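Long-range contacts in acetyl xylan esterase (Metagenome, PDB 6XYC), which is a bifunctional feruloyl and acetyl xylan esterase active on complex natural xylans, probably through a catalytic serine of the alpha/beta-hydrolase fold: residues A[46-51]-A[77-82]; A[119-124]-A[169-174]; A[126-131]-A[209-214]; A[175-180]-A[232-237]. All coordinates share one frame; numbering follows the deposited sequence.

Contact 1 of 4, residues A[46-51]-A[77-82]. With AES (4-(2-aminoethyl)benzenesulfonyl fluoride), chain B.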
# COMPACT_ATOMS: atom_id res chain seq x y z
N TYR A 46 4.49 -1.67 5.18
CA TYR A 46 5.45 -2.76 5.12
C TYR A 46 4.87 -3.96 4.39
O TYR A 46 3.65 -4.12 4.25
CB TYR A 46 5.85 -3.19 6.53
CG TYR A 46 4.67 -3.52 7.43
CD1 TYR A 46 4.23 -2.60 8.38
CD2 TYR A 46 3.99 -4.73 7.32
CE1 TYR A 46 3.15 -2.88 9.19
CE2 TYR A 46 2.90 -5.01 8.15
CZ TYR A 46 2.49 -4.08 9.07
OH TYR A 46 1.41 -4.35 9.89
N GLY A 47 5.77 -4.83 3.93
CA GLY A 47 5.41 -6.14 3.43
C GLY A 47 5.65 -7.21 4.48
O GLY A 47 6.59 -7.14 5.27
N SER A 48 4.78 -8.21 4.48
CA SER A 48 4.82 -9.25 5.51
C SER A 48 3.94 -10.44 5.17
O SER A 48 3.57 -11.21 6.06
CB SER A 48 4.36 -8.68 6.85
OG SER A 48 2.95 -8.47 6.85
N ALA A 49 3.60 -10.61 3.89
CA ALA A 49 2.62 -11.62 3.48
C ALA A 49 1.33 -11.48 4.29
O ALA A 49 0.65 -12.47 4.59
CB ALA A 49 3.19 -13.03 3.60
N TRP A 50 1.01 -10.24 4.68
CA TRP A 50 -0.16 -9.86 5.48
C TRP A 50 -0.10 -10.36 6.92
O TRP A 50 -1.07 -10.18 7.66
CB TRP A 50 -1.47 -10.33 4.83
CG TRP A 50 -1.69 -9.77 3.45
CD1 TRP A 50 -1.98 -8.47 3.14
CD2 TRP A 50 -1.63 -10.48 2.21
NE1 TRP A 50 -2.10 -8.33 1.77
CE2 TRP A 50 -1.89 -9.55 1.18
CE3 TRP A 50 -1.37 -11.81 1.86
CZ2 TRP A 50 -1.91 -9.90 -0.16
CZ3 TRP A 50 -1.39 -12.16 0.53
CH2 TRP A 50 -1.65 -11.21 -0.47
N PHE A 51 1.02 -10.96 7.35
CA PHE A 51 1.06 -11.60 8.66
C PHE A 51 1.41 -10.63 9.79
O PHE A 51 1.04 -10.89 10.94
CB PHE A 51 2.08 -12.75 8.69
CG PHE A 51 1.64 -14.00 7.98
CD1 PHE A 51 0.35 -14.49 8.12
CD2 PHE A 51 2.54 -14.69 7.17
CE1 PHE A 51 -0.05 -15.64 7.46
CE2 PHE A 51 2.15 -15.84 6.51
CZ PHE A 51 0.86 -16.32 6.66
N ILE A 77 2.26 2.95 8.59
CA ILE A 77 1.09 2.45 9.30
C ILE A 77 1.23 0.97 9.59
O ILE A 77 1.83 0.21 8.82
CB ILE A 77 -0.21 2.72 8.51
CG1 ILE A 77 -0.21 1.95 7.18
CG2 ILE A 77 -0.39 4.21 8.25
CD1 ILE A 77 -1.54 1.98 6.45
N ASN A 78 0.65 0.55 10.71
CA ASN A 78 0.37 -0.85 10.97
C ASN A 78 -1.01 -1.22 10.41
O ASN A 78 -1.87 -0.37 10.21
CB ASN A 78 0.41 -1.15 12.47
CG ASN A 78 1.82 -1.21 13.02
OD1 ASN A 78 2.79 -1.37 12.28
ND2 ASN A 78 1.93 -1.08 14.33
N HIS A 79 -1.19 -2.51 10.13
CA HIS A 79 -2.50 -3.07 9.84
C HIS A 79 -2.61 -4.39 10.60
O HIS A 79 -1.61 -4.93 11.07
CB HIS A 79 -2.73 -3.29 8.34
CG HIS A 79 -1.81 -4.30 7.72
ND1 HIS A 79 -1.94 -5.65 7.94
CD2 HIS A 79 -0.76 -4.14 6.89
CE1 HIS A 79 -0.99 -6.29 7.27
NE2 HIS A 79 -0.26 -5.40 6.62
N ARG A 80 -3.83 -4.88 10.75
CA ARG A 80 -4.04 -6.11 11.51
C ARG A 80 -3.49 -7.31 10.75
O ARG A 80 -3.47 -7.34 9.51
CB ARG A 80 -5.52 -6.31 11.81
CG ARG A 80 -6.03 -5.54 13.01
CD ARG A 80 -7.54 -5.65 13.12
NE ARG A 80 -8.21 -4.89 12.07
CZ ARG A 80 -9.51 -4.96 11.81
NH1 ARG A 80 -10.30 -5.75 12.53
NH2 ARG A 80 -10.03 -4.23 10.83
N SER A 81 -3.05 -8.31 11.50
CA SER A 81 -2.53 -9.53 10.91
C SER A 81 -3.66 -10.36 10.31
O SER A 81 -4.78 -10.41 10.84
CB SER A 81 -1.80 -10.37 11.97
OG SER A 81 -1.50 -11.67 11.50
N SER A 82 -3.37 -11.00 9.18
CA SER A 82 -4.32 -11.94 8.61
C SER A 82 -4.69 -13.03 9.60
O SER A 82 -5.76 -13.63 9.48
CB SER A 82 -3.76 -12.57 7.33
OG SER A 82 -2.61 -13.34 7.62
C3 AES B . 4.54 -13.93 -0.10
C2 AES B . 5.14 -12.73 0.13
C1 AES B . 4.39 -11.59 0.08
S AES B . 5.21 -10.11 0.43
O1S AES B . 4.58 -9.44 1.60
O2S AES B . 6.53 -10.41 0.97
C6 AES B . 3.06 -11.62 -0.20
C5 AES B . 2.46 -12.83 -0.44
C4 AES B . 3.20 -13.99 -0.38
C7 AES B . 2.53 -15.38 -0.66
C8 AES B . 1.84 -15.37 -2.05
N8 AES B . 1.57 -16.73 -2.39
O HOH W 1 1.89 -6.15 5.14
O HOH W 2 4.29 0.49 7.47
O HOH W 3 -1.70 -13.83 5.18
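His79 N points almost straight at Tyr46 OH (3.2 Å, 174° at the hydrogen), and the same hydroxyl also bonds Ala52 O. Further along, Ser82 N donates to Trp50 O at 2.9 Å. Ser81 OG, held anti to its own N (chi1 169°), gives its proton to Phe51 O at 2.7 Å, coming from above the carbonyl plane, and also bonds Met83 N.

Among the rings, those of Tyr46 and His79 are tilted only 28° from each other but heavily offset, with little overlap. The offset sets Tyr46 OH over the centre of one imidazole face, while Trp50 O and a water lie at the imidazole's edge. That water, 2.7 Å from His79 NE2, also bonds Tyr46 O and Ser48 OG, and His79 ND1 donates to Arg80 O.

A phenylalanine in place of Tyr46 would probably leave His79 N and Ala52 O without their shared hydroxyl partner and the imidazole face without its cover.

Backbone and side-chain hydrogen bonds thus join this buried pair of loops, one of which presents Ala49 N to a sulfonyl oxygen of the inhibitor (O1S, 2.8 Å), consistent with an oxyanion-hole role.

Contact 2 of 4, residues A[119-124]-A[169-174]. With AES (4-(2-aminoethyl)benzenesulfonyl fluoride), chain B.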
# COMPACT_ATOMS: atom_id res chain seq x y z
N GLY A 119 3.96 0.81 -0.81
CA GLY A 119 4.27 -0.31 0.05
C GLY A 119 4.99 -1.36 -0.75
O GLY A 119 5.01 -1.31 -1.99
N PHE A 120 5.61 -2.31 -0.06
CA PHE A 120 6.30 -3.40 -0.74
C PHE A 120 5.67 -4.75 -0.39
O PHE A 120 5.22 -4.96 0.73
CB PHE A 120 7.84 -3.39 -0.43
CG PHE A 120 8.20 -3.25 1.03
CD1 PHE A 120 8.27 -2.00 1.63
CD2 PHE A 120 8.54 -4.36 1.77
CE1 PHE A 120 8.62 -1.88 2.95
CE2 PHE A 120 8.90 -4.23 3.09
CZ PHE A 120 8.94 -3.00 3.68
N SER A 121 5.64 -5.67 -1.38
CA SER A 121 4.94 -6.94 -1.31
C SER A 121 3.52 -6.67 -0.81
O SER A 121 2.76 -5.93 -1.44
CB SER A 121 5.69 -7.94 -0.44
OG SER A 121 5.30 -9.26 -0.77
N SER A 122 3.13 -7.29 0.31
CA SER A 122 1.74 -7.19 0.74
C SER A 122 1.37 -5.74 1.00
O SER A 122 0.20 -5.38 0.86
CB SER A 122 1.47 -8.07 1.97
OG SER A 122 2.32 -7.78 3.05
N GLY A 123 2.34 -4.89 1.34
CA GLY A 123 2.07 -3.47 1.45
C GLY A 123 1.86 -2.81 0.10
O GLY A 123 1.11 -1.83 -0.01
N GLY A 124 2.52 -3.31 -0.94
CA GLY A 124 2.22 -2.86 -2.29
C GLY A 124 0.86 -3.31 -2.75
O GLY A 124 0.18 -2.58 -3.49
N PHE A 169 6.73 -4.57 -6.03
CA PHE A 169 6.57 -6.02 -6.15
C PHE A 169 5.43 -6.59 -5.29
O PHE A 169 5.61 -7.53 -4.52
CB PHE A 169 7.90 -6.77 -5.86
CG PHE A 169 8.68 -6.27 -4.64
CD1 PHE A 169 9.72 -5.37 -4.79
CD2 PHE A 169 8.40 -6.76 -3.37
CE1 PHE A 169 10.45 -4.92 -3.68
CE2 PHE A 169 9.12 -6.31 -2.26
CZ PHE A 169 10.15 -5.39 -2.42
N GLY A 170 4.23 -6.04 -5.48
CA GLY A 170 3.07 -6.50 -4.74
C GLY A 170 2.35 -7.65 -5.42
O GLY A 170 2.26 -7.72 -6.65
N PRO A 171 1.85 -8.60 -4.62
CA PRO A 171 0.97 -9.65 -5.14
C PRO A 171 -0.42 -9.08 -5.37
O PRO A 171 -1.12 -8.72 -4.42
CB PRO A 171 0.98 -10.71 -4.04
CG PRO A 171 1.17 -9.92 -2.78
CD PRO A 171 2.05 -8.74 -3.15
N VAL A 172 -0.83 -9.00 -6.63
CA VAL A 172 -2.03 -8.23 -6.97
C VAL A 172 -3.02 -9.04 -7.81
O VAL A 172 -4.11 -8.56 -8.12
CB VAL A 172 -1.64 -6.94 -7.73
CG1 VAL A 172 -0.80 -6.03 -6.86
CG2 VAL A 172 -0.89 -7.28 -9.04
N ASP A 173 -2.63 -10.26 -8.19
CA ASP A 173 -3.39 -11.09 -9.12
C ASP A 173 -3.32 -12.53 -8.61
O ASP A 173 -2.62 -13.39 -9.13
CB ASP A 173 -2.81 -10.95 -10.54
CG ASP A 173 -3.60 -11.73 -11.58
OD1 ASP A 173 -4.77 -12.07 -11.34
OD2 ASP A 173 -3.03 -12.00 -12.66
N MET A 174 -4.06 -12.80 -7.53
CA MET A 174 -3.93 -14.08 -6.85
C MET A 174 -4.56 -15.23 -7.63
O MET A 174 -4.31 -16.39 -7.29
CB MET A 174 -4.53 -14.00 -5.45
CG MET A 174 -3.50 -13.75 -4.37
SD MET A 174 -2.52 -12.25 -4.60
CE MET A 174 -3.70 -10.99 -4.13
C3 AES B . 4.54 -13.93 -0.10
C2 AES B . 5.14 -12.73 0.13
C1 AES B . 4.39 -11.59 0.08
S AES B . 5.21 -10.11 0.43
O1S AES B . 4.58 -9.44 1.60
O2S AES B . 6.53 -10.41 0.97
C6 AES B . 3.06 -11.62 -0.20
C5 AES B . 2.46 -12.83 -0.44
C4 AES B . 3.20 -13.99 -0.38
C7 AES B . 2.53 -15.38 -0.66
C8 AES B . 1.84 -15.37 -2.05
N8 AES B . 1.57 -16.73 -2.39
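Ser121 sits on a strained positive-phi backbone (phi 49°, psi -122°), as at the nucleophile of a GxSxG elbow, and its OG stands anti to the backbone N (chi1 -158°), which directs it to the sulfur of the inhibitor, beside Pro171 CD. OG and that sulfur are covalently bonded. Phe169 also has a positive phi, and its CG lies between its own N and carbonyl carbon, a rotamer that lays the ring alongside Phe120 and Ser121.

The ring of Phe169 packs on 119-124: CZ reaches Phe120 CB at 3.6 Å, and CE2 and CD2 lie beside Ser121 N. Beyond the ring the two backbones run very close, with CA-H...O contacts in both directions: Ser121 CA to Phe169 O at 3.3 Å and Gly170 CA to Ser121 O at 3.4 Å. No conventional hydrogen bond crosses, and Phe169 O is buried without another partner. Such closeness depends on Gly170, where a CB would clash with Gly124 C. Pro171 lies between the elbow and the inhibitor: its CD packs on Ser121 O at 3.4 Å, while CG touches the inhibitor ring at C6 (3.6 Å). Ser122 N donates to O1S of the inhibitor at 2.9 Å.

In the fold, the elbow is the tight turn from strand 114-120 into helix 122-131. The loop 169-174 leaves the end of the adjacent parallel strand 164-168. The ring of His262, probably the triad histidine, also meets that of Phe169, and Phe267 meets that of Phe120 edge-to-face.

Contact 3 of 4, residues A[126-131]-A[209-214]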
# COMPACT_ATOMS: atom_id res chain seq x y z
N LEU A 126 -1.75 -3.68 -0.70
CA LEU A 126 -2.71 -2.80 -0.03
C LEU A 126 -2.69 -1.40 -0.64
O LEU A 126 -3.75 -0.77 -0.78
CB LEU A 126 -2.39 -2.75 1.47
CG LEU A 126 -2.62 -4.08 2.18
CD1 LEU A 126 -2.07 -4.10 3.58
CD2 LEU A 126 -4.12 -4.43 2.18
N SER A 127 -1.52 -0.91 -1.03
CA SER A 127 -1.42 0.39 -1.69
C SER A 127 -2.17 0.38 -3.01
O SER A 127 -2.96 1.28 -3.31
CB SER A 127 0.05 0.76 -1.90
OG SER A 127 0.69 0.97 -0.66
N ALA A 128 -1.93 -0.65 -3.84
CA ALA A 128 -2.66 -0.77 -5.10
C ALA A 128 -4.16 -0.91 -4.85
O ALA A 128 -4.97 -0.37 -5.61
CB ALA A 128 -2.14 -1.95 -5.90
N PHE A 129 -4.54 -1.64 -3.79
CA PHE A 129 -5.97 -1.82 -3.54
C PHE A 129 -6.63 -0.51 -3.15
O PHE A 129 -7.78 -0.25 -3.55
CB PHE A 129 -6.20 -2.88 -2.47
CG PHE A 129 -7.42 -3.72 -2.71
CD1 PHE A 129 -8.68 -3.16 -2.62
CD2 PHE A 129 -7.30 -5.05 -3.06
CE1 PHE A 129 -9.81 -3.92 -2.85
CE2 PHE A 129 -8.42 -5.82 -3.30
CZ PHE A 129 -9.68 -5.25 -3.20
N ALA A 130 -5.95 0.33 -2.37
CA ALA A 130 -6.48 1.66 -2.08
C ALA A 130 -6.62 2.47 -3.37
O ALA A 130 -7.62 3.16 -3.57
CB ALA A 130 -5.57 2.39 -1.09
N GLY A 131 -5.63 2.36 -4.26
CA GLY A 131 -5.61 3.13 -5.49
C GLY A 131 -6.63 2.70 -6.52
O GLY A 131 -6.85 3.44 -7.48
N ILE A 209 -9.73 -10.11 -3.26
CA ILE A 209 -8.45 -9.72 -2.69
C ILE A 209 -7.45 -9.27 -3.75
O ILE A 209 -6.31 -8.93 -3.42
CB ILE A 209 -7.82 -10.85 -1.84
CG1 ILE A 209 -7.51 -12.08 -2.70
CG2 ILE A 209 -8.73 -11.20 -0.67
CD1 ILE A 209 -6.66 -13.10 -2.01
N SER A 210 -7.85 -9.27 -5.02
CA SER A 210 -6.92 -9.00 -6.12
C SER A 210 -7.26 -7.67 -6.76
O SER A 210 -8.21 -7.59 -7.56
CB SER A 210 -6.96 -10.14 -7.15
OG SER A 210 -6.61 -11.37 -6.55
N PRO A 211 -6.52 -6.60 -6.47
CA PRO A 211 -6.90 -5.27 -6.99
C PRO A 211 -6.81 -5.16 -8.51
O PRO A 211 -7.38 -4.23 -9.08
CB PRO A 211 -5.91 -4.32 -6.30
CG PRO A 211 -4.72 -5.17 -5.97
CD PRO A 211 -5.25 -6.57 -5.72
N ILE A 212 -6.11 -6.09 -9.17
CA ILE A 212 -6.03 -6.08 -10.63
C ILE A 212 -7.42 -6.12 -11.24
O ILE A 212 -7.62 -5.65 -12.37
CB ILE A 212 -5.16 -7.28 -11.10
CG1 ILE A 212 -4.75 -7.10 -12.56
CG2 ILE A 212 -5.91 -8.59 -10.90
CD1 ILE A 212 -3.68 -8.08 -13.00
N ASN A 213 -8.40 -6.64 -10.51
CA ASN A 213 -9.74 -6.81 -11.06
C ASN A 213 -10.56 -5.52 -11.13
O ASN A 213 -11.61 -5.52 -11.77
CB ASN A 213 -10.53 -7.83 -10.24
CG ASN A 213 -10.02 -9.24 -10.41
OD1 ASN A 213 -9.72 -9.92 -9.43
ND2 ASN A 213 -9.91 -9.69 -11.66
N PHE A 214 -10.11 -4.44 -10.48
CA PHE A 214 -10.95 -3.26 -10.31
C PHE A 214 -10.32 -2.00 -10.89
O PHE A 214 -10.78 -0.90 -10.60
CB PHE A 214 -11.25 -3.13 -8.82
CG PHE A 214 -11.72 -4.41 -8.20
CD1 PHE A 214 -13.00 -4.87 -8.43
CD2 PHE A 214 -10.87 -5.18 -7.41
CE1 PHE A 214 -13.44 -6.06 -7.88
CE2 PHE A 214 -11.30 -6.37 -6.85
CZ PHE A 214 -12.59 -6.81 -7.09
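Pro211 is the bump here: its ring projects toward helix 122-131 and settles into the hollow between Ala128 and Phe129. Its CB presses on Phe129 CD2 at 3.6 Å and lies nearly as close to Phe129 CA, while CG reaches the methyl of Ala128 at 4.1 Å. The small alanine forms the floor of the hollow and the phenyl ring its wall, the two side chains Phe129 and Pro211 crossing at about a right angle.

Phe129 in turn extends alongside the other segment. Its chi1 of -144°, well off a staggered value, carries the ring past the proline to the backbone beyond, where CE2 comes 3.6 Å from Ile209 C, which lies in the plane of the ring at its edge. At the far end CZ grazes Phe214 CE2 at 4.1 Å. Trp87 also meets the Phe129 ring, edge-to-face.

No polar pair crosses between the two segments; the polar ties of 209-214, such as Ile209 O to His125 NE2, lie beside the contact. The contact proper is therefore apolar and rests on fit: proline, alanine and aromatic carbon seat the short 3-10 turn 211-213 against the helix that follows the nucleophile elbow.

Contact 4 of 4, residues A[175-180]-A[232-237]. With AES (4-(2-aminoethyl)benzenesulfonyl fluoride), chain B.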
# COMPACT_ATOMS: atom_id res chain seq x y z
N ALA A 175 -5.34 -14.94 -8.68
CA ALA A 175 -5.79 -15.99 -9.58
C ALA A 175 -4.62 -16.61 -10.35
O ALA A 175 -4.75 -17.72 -10.86
CB ALA A 175 -6.82 -15.44 -10.57
N HIS A 176 -3.49 -15.91 -10.42
CA HIS A 176 -2.37 -16.33 -11.25
C HIS A 176 -1.06 -16.27 -10.47
O HIS A 176 -0.05 -15.78 -10.98
CB HIS A 176 -2.27 -15.47 -12.51
CG HIS A 176 -3.54 -15.40 -13.29
ND1 HIS A 176 -4.14 -14.21 -13.64
CD2 HIS A 176 -4.34 -16.38 -13.78
CE1 HIS A 176 -5.24 -14.46 -14.32
NE2 HIS A 176 -5.39 -15.77 -14.42
N MET A 177 -1.07 -16.77 -9.24
CA MET A 177 0.11 -16.73 -8.39
C MET A 177 0.97 -17.98 -8.53
O MET A 177 2.20 -17.88 -8.58
CB MET A 177 -0.31 -16.56 -6.92
CG MET A 177 0.85 -16.26 -5.99
SD MET A 177 1.71 -14.73 -6.44
CE MET A 177 0.55 -13.51 -5.85
N SER A 178 0.34 -19.15 -8.60
CA SER A 178 1.06 -20.42 -8.67
C SER A 178 1.49 -20.66 -10.11
O SER A 178 0.65 -20.71 -11.02
CB SER A 178 0.19 -21.56 -8.16
OG SER A 178 0.79 -22.82 -8.41
N ASN A 179 2.80 -20.78 -10.33
CA ASN A 179 3.39 -20.89 -11.66
C ASN A 179 2.90 -19.78 -12.58
O ASN A 179 2.90 -19.91 -13.81
CB ASN A 179 3.10 -22.26 -12.29
CG ASN A 179 3.76 -23.40 -11.55
OD1 ASN A 179 4.98 -23.44 -11.41
ND2 ASN A 179 2.95 -24.34 -11.08
N CYS A 180 2.47 -18.67 -11.98
CA CYS A 180 1.95 -17.51 -12.69
C CYS A 180 0.67 -17.83 -13.45
O CYS A 180 0.27 -17.06 -14.33
CB CYS A 180 2.98 -16.92 -13.65
SG CYS A 180 4.30 -16.00 -12.85
N VAL A 232 9.84 -14.59 -4.60
CA VAL A 232 8.81 -14.64 -3.57
C VAL A 232 7.46 -14.27 -4.17
O VAL A 232 6.49 -15.03 -4.07
CB VAL A 232 9.17 -13.73 -2.39
CG1 VAL A 232 8.06 -13.76 -1.35
CG2 VAL A 232 10.49 -14.15 -1.76
N VAL A 233 7.38 -13.09 -4.78
CA VAL A 233 6.23 -12.69 -5.58
C VAL A 233 6.69 -12.59 -7.03
O VAL A 233 7.58 -11.78 -7.33
CB VAL A 233 5.64 -11.35 -5.10
CG1 VAL A 233 4.48 -10.94 -6.00
CG2 VAL A 233 5.20 -11.44 -3.65
N PRO A 234 6.14 -13.38 -7.95
CA PRO A 234 6.70 -13.40 -9.31
C PRO A 234 6.46 -12.11 -10.09
O PRO A 234 5.41 -11.47 -9.97
CB PRO A 234 6.00 -14.60 -9.97
CG PRO A 234 4.75 -14.81 -9.17
CD PRO A 234 5.07 -14.38 -7.77
N HIS A 235 7.48 -11.76 -10.87
CA HIS A 235 7.46 -10.63 -11.80
C HIS A 235 6.18 -10.59 -12.63
O HIS A 235 5.68 -9.50 -12.96
CB HIS A 235 8.71 -10.78 -12.68
CG HIS A 235 9.01 -9.62 -13.57
ND1 HIS A 235 8.65 -9.61 -14.90
CD2 HIS A 235 9.71 -8.48 -13.36
CE1 HIS A 235 9.08 -8.49 -15.46
NE2 HIS A 235 9.72 -7.79 -14.54
N CYS A 236 5.64 -11.75 -12.99
CA CYS A 236 4.44 -11.78 -13.82
C CYS A 236 3.31 -10.97 -13.21
O CYS A 236 2.46 -10.43 -13.93
CB CYS A 236 4.00 -13.22 -14.05
SG CYS A 236 3.55 -14.14 -12.54
N GLN A 237 3.27 -10.88 -11.87
CA GLN A 237 2.21 -10.13 -11.21
C GLN A 237 2.19 -8.67 -11.65
O GLN A 237 1.13 -8.11 -11.94
CB GLN A 237 2.37 -10.25 -9.69
CG GLN A 237 2.06 -11.63 -9.15
CD GLN A 237 0.58 -11.87 -9.01
OE1 GLN A 237 -0.13 -11.12 -8.33
NE2 GLN A 237 0.09 -12.92 -9.65
C3 AES B . 4.54 -13.93 -0.10
C2 AES B . 5.14 -12.73 0.13
C1 AES B . 4.39 -11.59 0.08
S AES B . 5.21 -10.11 0.43
O1S AES B . 4.58 -9.44 1.60
O2S AES B . 6.53 -10.41 0.97
C6 AES B . 3.06 -11.62 -0.20
C5 AES B . 2.46 -12.83 -0.44
C4 AES B . 3.20 -13.99 -0.38
C7 AES B . 2.53 -15.38 -0.66
C8 AES B . 1.84 -15.37 -2.05
N8 AES B . 1.57 -16.73 -2.39
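Met177 has the most surface covered in this contact, and it lies across both Pro234 and Gln237. Its CG stands anti to the backbone N (chi1 -169°), and the chain then bends at chi2 and chi3, turning the sulfur and methyl back toward 232-237. SD rests on Pro234 CD at 3.6 Å, and CE touches Gln237 OE1 at 3.5 Å; the methionine crosses each of these side chains at about a right angle. Two conformers of Met177 are modelled, so the contacts of SD and CE are less certain.

Cys180 comes next, bonded through SG to Cys236 SG at 2.0 Å. The disulfide torsion of -90° is the relaxed value, and the bridge packs against the proline, with Cys180 SG 3.6 Å from Pro234 CB. It thereby ties the end of the type II turn 177-180 to the first turn of helix 236-248.

Gln237, bent at chi2, brings its amide up to the loop 175-180. NE2 donates a weak bond to His176 O (3.2 Å), bent to 121° at the hydrogen, while OE1 takes stronger ones from Val172 N and Asp173 N. A leucine here would probably leave those two backbone N-H groups without their acceptor and lose the weak tie to His176 O.

Met177 CG and Val232 CG1 also approach the inhibitor, the latter at 3.4 Å from its C2. The arrangement is a disulfide-braced rim of an alpha/beta-hydrolase active-site pocket, built from loops that follow strands of the central sheet.

Contacts 1, 2 and 3 are buried in the core, whereas contact 4 is only partly covered and lies farther out, its centre about 18 Å from the centre of the chain. Contacts 2 and 3 share helix 122-131, one at its start and the other farther along, and their segments alternate along the chain. Contacts 1, 2 and 4 all border the inhibitor, contacts 2 and 4 sharing the loop after strand 164-168. Chemistry follows place: contact 1 relies on hydrogen bonds and water, contact 2 on close backbone packing, contact 3 on apolar fit, and contact 4, near the surface, on a covalent bridge. Ser122 OG links contact 2 to contact 1 through Ser48 N, and Gln237 OE1 links contact 4 to contact 2.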